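Local atomic coordinates of acylphosphatase (Bacillus subtilis, PDB entry 3BR8), a protein that catalyses the hydrolysis of acyl phosphates to a carboxylate and inorganic phosphate. Residues F17-F20 with V21-A25; Q54-V57 with E58-N62. One frame throughout, in Å; residues are numbered along the deposited sequence.

Contact 1. Residues F17-F20 with V21-A25; sequences FRYF and VQMEA. With PO4 (phosphate ion), chain B.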
loop_
_atom_site.group_PDB
_atom_site.type_symbol
_atom_site.label_atom_id
_atom_site.label_comp_id
_atom_site.label_asym_id
_atom_site.label_seq_id
_atom_site.Cartn_x
_atom_site.Cartn_y
_atom_site.Cartn_z
ATOM N N PHE A 17 -5.241 7.823 -5.163
ATOM C CA PHE A 17 -4.512 6.568 -4.925
ATOM C C PHE A 17 -4.474 6.195 -3.446
ATOM O O PHE A 17 -4.610 5.012 -3.098
ATOM C CB PHE A 17 -3.077 6.655 -5.477
ATOM C CG PHE A 17 -2.493 5.317 -5.878
ATOM C CD1 PHE A 17 -1.703 4.576 -5.004
ATOM C CD2 PHE A 17 -2.707 4.825 -7.162
ATOM C CE1 PHE A 17 -1.169 3.336 -5.414
ATOM C CE2 PHE A 17 -2.180 3.616 -7.556
ATOM C CZ PHE A 17 -1.431 2.872 -6.683
ATOM N N ARG A 18 -4.281 7.177 -2.567
ATOM C CA ARG A 18 -4.239 6.866 -1.146
ATOM C C ARG A 18 -5.566 6.282 -0.668
ATOM O O ARG A 18 -5.581 5.286 0.041
ATOM C CB ARG A 18 -3.808 8.081 -0.320
ATOM C CG ARG A 18 -2.357 8.509 -0.592
ATOM C CD ARG A 18 -2.040 9.853 0.040
ATOM N NE ARG A 18 -2.900 10.897 -0.514
ATOM C CZ ARG A 18 -2.918 12.162 -0.102
ATOM N NH1 ARG A 18 -2.107 12.577 0.867
ATOM N NH2 ARG A 18 -3.752 13.025 -0.673
ATOM N N TYR A 19 -6.676 6.893 -1.080
ATOM C CA TYR A 19 -8.008 6.363 -0.785
ATOM C C TYR A 19 -8.166 4.926 -1.303
ATOM O O TYR A 19 -8.669 4.050 -0.589
ATOM C CB TYR A 19 -9.083 7.262 -1.401
ATOM C CG TYR A 19 -10.434 6.593 -1.528
ATOM C CD1 TYR A 19 -11.322 6.533 -0.447
ATOM C CD2 TYR A 19 -10.818 5.992 -2.730
ATOM C CE1 TYR A 19 -12.562 5.900 -0.578
ATOM C CE2 TYR A 19 -12.036 5.347 -2.860
ATOM C CZ TYR A 19 -12.896 5.298 -1.785
ATOM O OH TYR A 19 -14.096 4.663 -1.930
ATOM N N PHE A 20 -7.768 4.682 -2.551
ATOM C CA PHE A 20 -7.877 3.354 -3.135
ATOM C C PHE A 20 -7.097 2.318 -2.334
ATOM O O PHE A 20 -7.618 1.242 -2.027
ATOM C CB PHE A 20 -7.403 3.376 -4.589
ATOM C CG PHE A 20 -7.200 2.012 -5.166
ATOM C CD1 PHE A 20 -8.292 1.195 -5.443
ATOM C CD2 PHE A 20 -5.924 1.525 -5.398
ATOM C CE1 PHE A 20 -8.124 -0.079 -5.958
ATOM C CE2 PHE A 20 -5.749 0.247 -5.912
ATOM C CZ PHE A 20 -6.851 -0.554 -6.189
ATOM N N VAL A 21 -5.848 2.639 -2.009
ATOM C CA VAL A 21 -5.009 1.724 -1.238
ATOM C C VAL A 21 -5.642 1.452 0.126
ATOM O O VAL A 21 -5.665 0.314 0.583
ATOM C CB VAL A 21 -3.590 2.289 -1.067
ATOM C CG1 VAL A 21 -2.778 1.481 -0.048
ATOM C CG2 VAL A 21 -2.866 2.322 -2.402
ATOM N N GLN A 22 -6.168 2.490 0.767
ATOM C CA GLN A 22 -6.811 2.310 2.068
ATOM C C GLN A 22 -8.043 1.397 1.999
ATOM O O GLN A 22 -8.253 0.547 2.884
ATOM C CB GLN A 22 -7.189 3.662 2.665
ATOM C CG GLN A 22 -7.809 3.604 4.048
ATOM C CD GLN A 22 -8.278 4.958 4.465
ATOM O OE1 GLN A 22 -8.965 5.639 3.703
ATOM N NE2 GLN A 22 -7.882 5.391 5.656
ATOM N N MET A 23 -8.865 1.557 0.967
ATOM C CA MET A 23 -10.031 0.684 0.812
ATOM C C MET A 23 -9.609 -0.751 0.608
ATOM O O MET A 23 -10.211 -1.656 1.183
ATOM C CB MET A 23 -10.947 1.128 -0.340
ATOM C CG MET A 23 -11.594 2.515 -0.191
ATOM S SD MET A 23 -12.536 2.799 1.333
ATOM C CE MET A 23 -11.305 3.633 2.368
ATOM N N GLU A 24 -8.560 -0.960 -0.187
ATOM C CA GLU A 24 -8.065 -2.318 -0.411
ATOM C C GLU A 24 -7.489 -2.907 0.864
ATOM O O GLU A 24 -7.708 -4.084 1.168
ATOM C CB GLU A 24 -7.014 -2.330 -1.520
ATOM C CG GLU A 24 -7.601 -2.322 -2.910
ATOM C CD GLU A 24 -8.457 -3.552 -3.225
ATOM O OE1 GLU A 24 -8.133 -4.695 -2.823
ATOM O OE2 GLU A 24 -9.447 -3.361 -3.939
ATOM N N ALA A 25 -6.713 -2.116 1.596
ATOM C CA ALA A 25 -6.122 -2.582 2.844
ATOM C C ALA A 25 -7.190 -2.936 3.885
ATOM O O ALA A 25 -7.097 -3.980 4.533
ATOM C CB ALA A 25 -5.190 -1.542 3.393
HETATM P P PO4 B . -3.915 11.161 -4.108
HETATM O O1 PO4 B . -3.513 10.155 -5.186
HETATM O O2 PO4 B . -5.181 11.801 -4.637
HETATM O O3 PO4 B . -2.784 12.169 -3.978
HETATM O O4 PO4 B . -4.215 10.384 -2.834
#

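Contact 2. Residues Q54-V57 with E58-N62; sequences QSFV and EAVKN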
loop_
_atom_site.group_PDB
_atom_site.type_symbol
_atom_site.label_atom_id
_atom_site.label_comp_id
_atom_site.label_asym_id
_atom_site.label_seq_id
_atom_site.Cartn_x
_atom_site.Cartn_y
_atom_site.Cartn_z
ATOM N N GLN A 54 -0.365 -10.795 -0.368
ATOM C CA GLN A 54 -0.072 -11.092 -1.767
ATOM C C GLN A 54 -1.164 -10.569 -2.688
ATOM O O GLN A 54 -0.874 -9.947 -3.712
ATOM C CB GLN A 54 0.111 -12.594 -1.963
ATOM C CG GLN A 54 0.463 -12.975 -3.397
ATOM C CD GLN A 54 0.700 -14.455 -3.583
ATOM O OE1 GLN A 54 0.530 -14.985 -4.685
ATOM N NE2 GLN A 54 1.106 -15.136 -2.518
ATOM N N SER A 55 -2.423 -10.833 -2.337
ATOM C CA SER A 55 -3.536 -10.335 -3.135
ATOM C C SER A 55 -3.615 -8.803 -3.107
ATOM O O SER A 55 -3.961 -8.187 -4.118
ATOM C CB SER A 55 -4.858 -10.993 -2.710
ATOM O OG SER A 55 -5.191 -10.727 -1.359
ATOM N N PHE A 56 -3.265 -8.188 -1.977
ATOM C CA PHE A 56 -3.180 -6.721 -1.885
ATOM C C PHE A 56 -2.186 -6.129 -2.888
ATOM O O PHE A 56 -2.509 -5.147 -3.568
ATOM C CB PHE A 56 -2.792 -6.357 -0.455
ATOM C CG PHE A 56 -2.571 -4.884 -0.192
ATOM C CD1 PHE A 56 -3.631 -3.980 -0.173
ATOM C CD2 PHE A 56 -1.304 -4.422 0.162
ATOM C CE1 PHE A 56 -3.407 -2.641 0.137
ATOM C CE2 PHE A 56 -1.081 -3.082 0.476
ATOM C CZ PHE A 56 -2.137 -2.191 0.472
ATOM N N VAL A 57 -0.991 -6.712 -2.985
ATOM C CA VAL A 57 0.008 -6.233 -3.937
ATOM C C VAL A 57 -0.546 -6.237 -5.366
ATOM O O VAL A 57 -0.355 -5.278 -6.128
ATOM C CB VAL A 57 1.314 -7.064 -3.836
ATOM C CG1 VAL A 57 2.249 -6.789 -5.011
ATOM C CG2 VAL A 57 2.020 -6.754 -2.534
ATOM N N GLU A 58 -1.252 -7.305 -5.736
ATOM C CA GLU A 58 -1.846 -7.365 -7.075
ATOM C C GLU A 58 -2.920 -6.304 -7.296
ATOM O O GLU A 58 -2.999 -5.689 -8.359
ATOM C CB GLU A 58 -2.393 -8.758 -7.366
ATOM C CG GLU A 58 -1.300 -9.792 -7.488
ATOM C CD GLU A 58 -0.195 -9.350 -8.443
ATOM O OE1 GLU A 58 -0.486 -9.180 -9.651
ATOM O OE2 GLU A 58 0.953 -9.177 -7.977
ATOM N N ALA A 59 -3.736 -6.072 -6.271
ATOM C CA ALA A 59 -4.769 -5.035 -6.354
ATOM C C ALA A 59 -4.156 -3.648 -6.500
ATOM O O ALA A 59 -4.614 -2.832 -7.300
ATOM C CB ALA A 59 -5.696 -5.088 -5.138
ATOM N N VAL A 60 -3.098 -3.388 -5.741
ATOM C CA VAL A 60 -2.422 -2.091 -5.799
ATOM C C VAL A 60 -1.955 -1.784 -7.228
ATOM O O VAL A 60 -2.084 -0.649 -7.706
ATOM C CB VAL A 60 -1.250 -2.009 -4.770
ATOM C CG1 VAL A 60 -0.342 -0.788 -5.021
ATOM C CG2 VAL A 60 -1.800 -1.973 -3.337
ATOM N N LYS A 61 -1.435 -2.798 -7.916
ATOM C CA LYS A 61 -0.969 -2.634 -9.295
ATOM C C LYS A 61 -2.066 -2.113 -10.227
ATOM O O LYS A 61 -1.770 -1.390 -11.176
ATOM C CB LYS A 61 -0.415 -3.949 -9.847
ATOM C CG LYS A 61 0.907 -4.369 -9.250
ATOM C CD LYS A 61 1.302 -5.758 -9.745
ATOM C CE LYS A 61 2.507 -6.299 -8.991
ATOM N NZ LYS A 61 2.820 -7.717 -9.346
ATOM N N ASN A 62 -3.317 -2.497 -9.971
ATOM C CA ASN A 62 -4.449 -2.027 -10.781
ATOM C C ASN A 62 -4.764 -0.542 -10.580
ATOM O O ASN A 62 -5.278 0.133 -11.486
ATOM C CB ASN A 62 -5.690 -2.885 -10.524
ATOM C CG ASN A 62 -5.509 -4.317 -10.979
ATOM O OD1 ASN A 62 -4.879 -4.584 -12.005
ATOM N ND2 ASN A 62 -6.060 -5.251 -10.214
HETATM O O HOH W 1 1.208 -10.398 -5.619
#

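Contact 1. Residues F17-F20 with V21-A25
With Y19 CG swung anti to its backbone N (chi1 162°) and M23 CG set beside its backbone N (chi1 -63°), the two side chains meet one helical turn apart. The phenol ring presents a face to M23, whose CG lies 3.7 Å from the ring centroid and is displaced toward the rim in a CH-pi contact. The bent methionine chain brings SD obliquely up to the same ring, 3.6 Å from Y19 CE1, a Met-aromatic contact on an exposed side of the helix. F20 and E24 repeat the i to i+4 pairing: E24 CG lies over a face of the F20 ring, 4.2 Å from its centroid, while the carboxylate is carried on to a salt bridge with R28. On the buried side, F17 CE1 packs against V21 CG2 at 3.6 Å.

A phosphate ion, probably from the crystallisation liquor, occupies the loop at the N-terminus of the helix, consistent with the site for the substrate's phosphate group. F17 N donates to O1 of the phosphate, and R18 grips O4 with its backbone N and its NE, the latter at 2.7 Å with the oxygen in the guanidinium plane. G14, V15 and G16 add their backbone N-H groups and N36 its ND2; the helix dipole would probably also favour the anion. R18 and N36 are the active-site residues.

Helix 17-27 packs on the sheet, with V21 on V34 of strand 31-36 and F86 of strand 86-88, while V21, E24 and A25 meet F56 of helix 50-62.

Contact 2. Residues Q54-V57 with E58-N62
One face of the F56 ring is covered by V60 CG2, which stands over the ring centre, 3.9 Å from the centroid and only 12° off the ring normal, a well-centred CH-pi contact. The F56 side chain also touches V21, E24 and A25 of helix 17-27, I6 of strand 2-9, and I44 and A46 of strand 42-48. V60 chi1 of 168° sets CG1 anti to the backbone N and leaves CG2 anti to the carbonyl carbon, 3.3 Å from F56 O, the oxygen that accepts the V60 backbone N-H at 2.9 Å.

Helix 50-62 is the second of the two helices that pack on one face of the mixed sheet in the ferredoxin-like (beta-alpha-beta-beta-alpha-beta) alpha/beta sandwich of acylphosphatases. F56 and V60 lie on the helix side turned to the sheet, and V57 adds contacts to Y4 and I6 of strand 2-9.

The outer side is polar. K61 runs extended past V57, its CE 4.0 Å from V57 CG1, and NZ reaches E58 OE2 in a salt bridge of 2.7 Å, approaching on the syn side and 15° out of the carboxylate plane. A water donates to that same OE2 and to Q54 O (2.9 Å), a carbonyl whose helical bond from E58 N is weak, at 3.3 Å. S55 OG turns back to N51 O, its stronger partner, with A52 O sharing the one hydroxyl proton.

Both contacts are single helical stretches, and the two helices lie side by side on the sheet, the contact centres about 11 Å apart. They touch directly: F20 CZ lies 3.4 Å from A59 O, and A25 N lies 3.7 Å from F56 CE1. Each is partly buried, with F17 and V21 in contact 1 and F56 and V60 in contact 2 supplying the inward-facing side. Their polar chemistry differs with position. Contact 1 starts at the active site, where backbone N-H groups and R18 hold an anion, and also pairs E24 with R28; contact 2 lies farther off, F56 being about 10 Å from R18 between side chains, and its E58-K61 salt bridge is exposed.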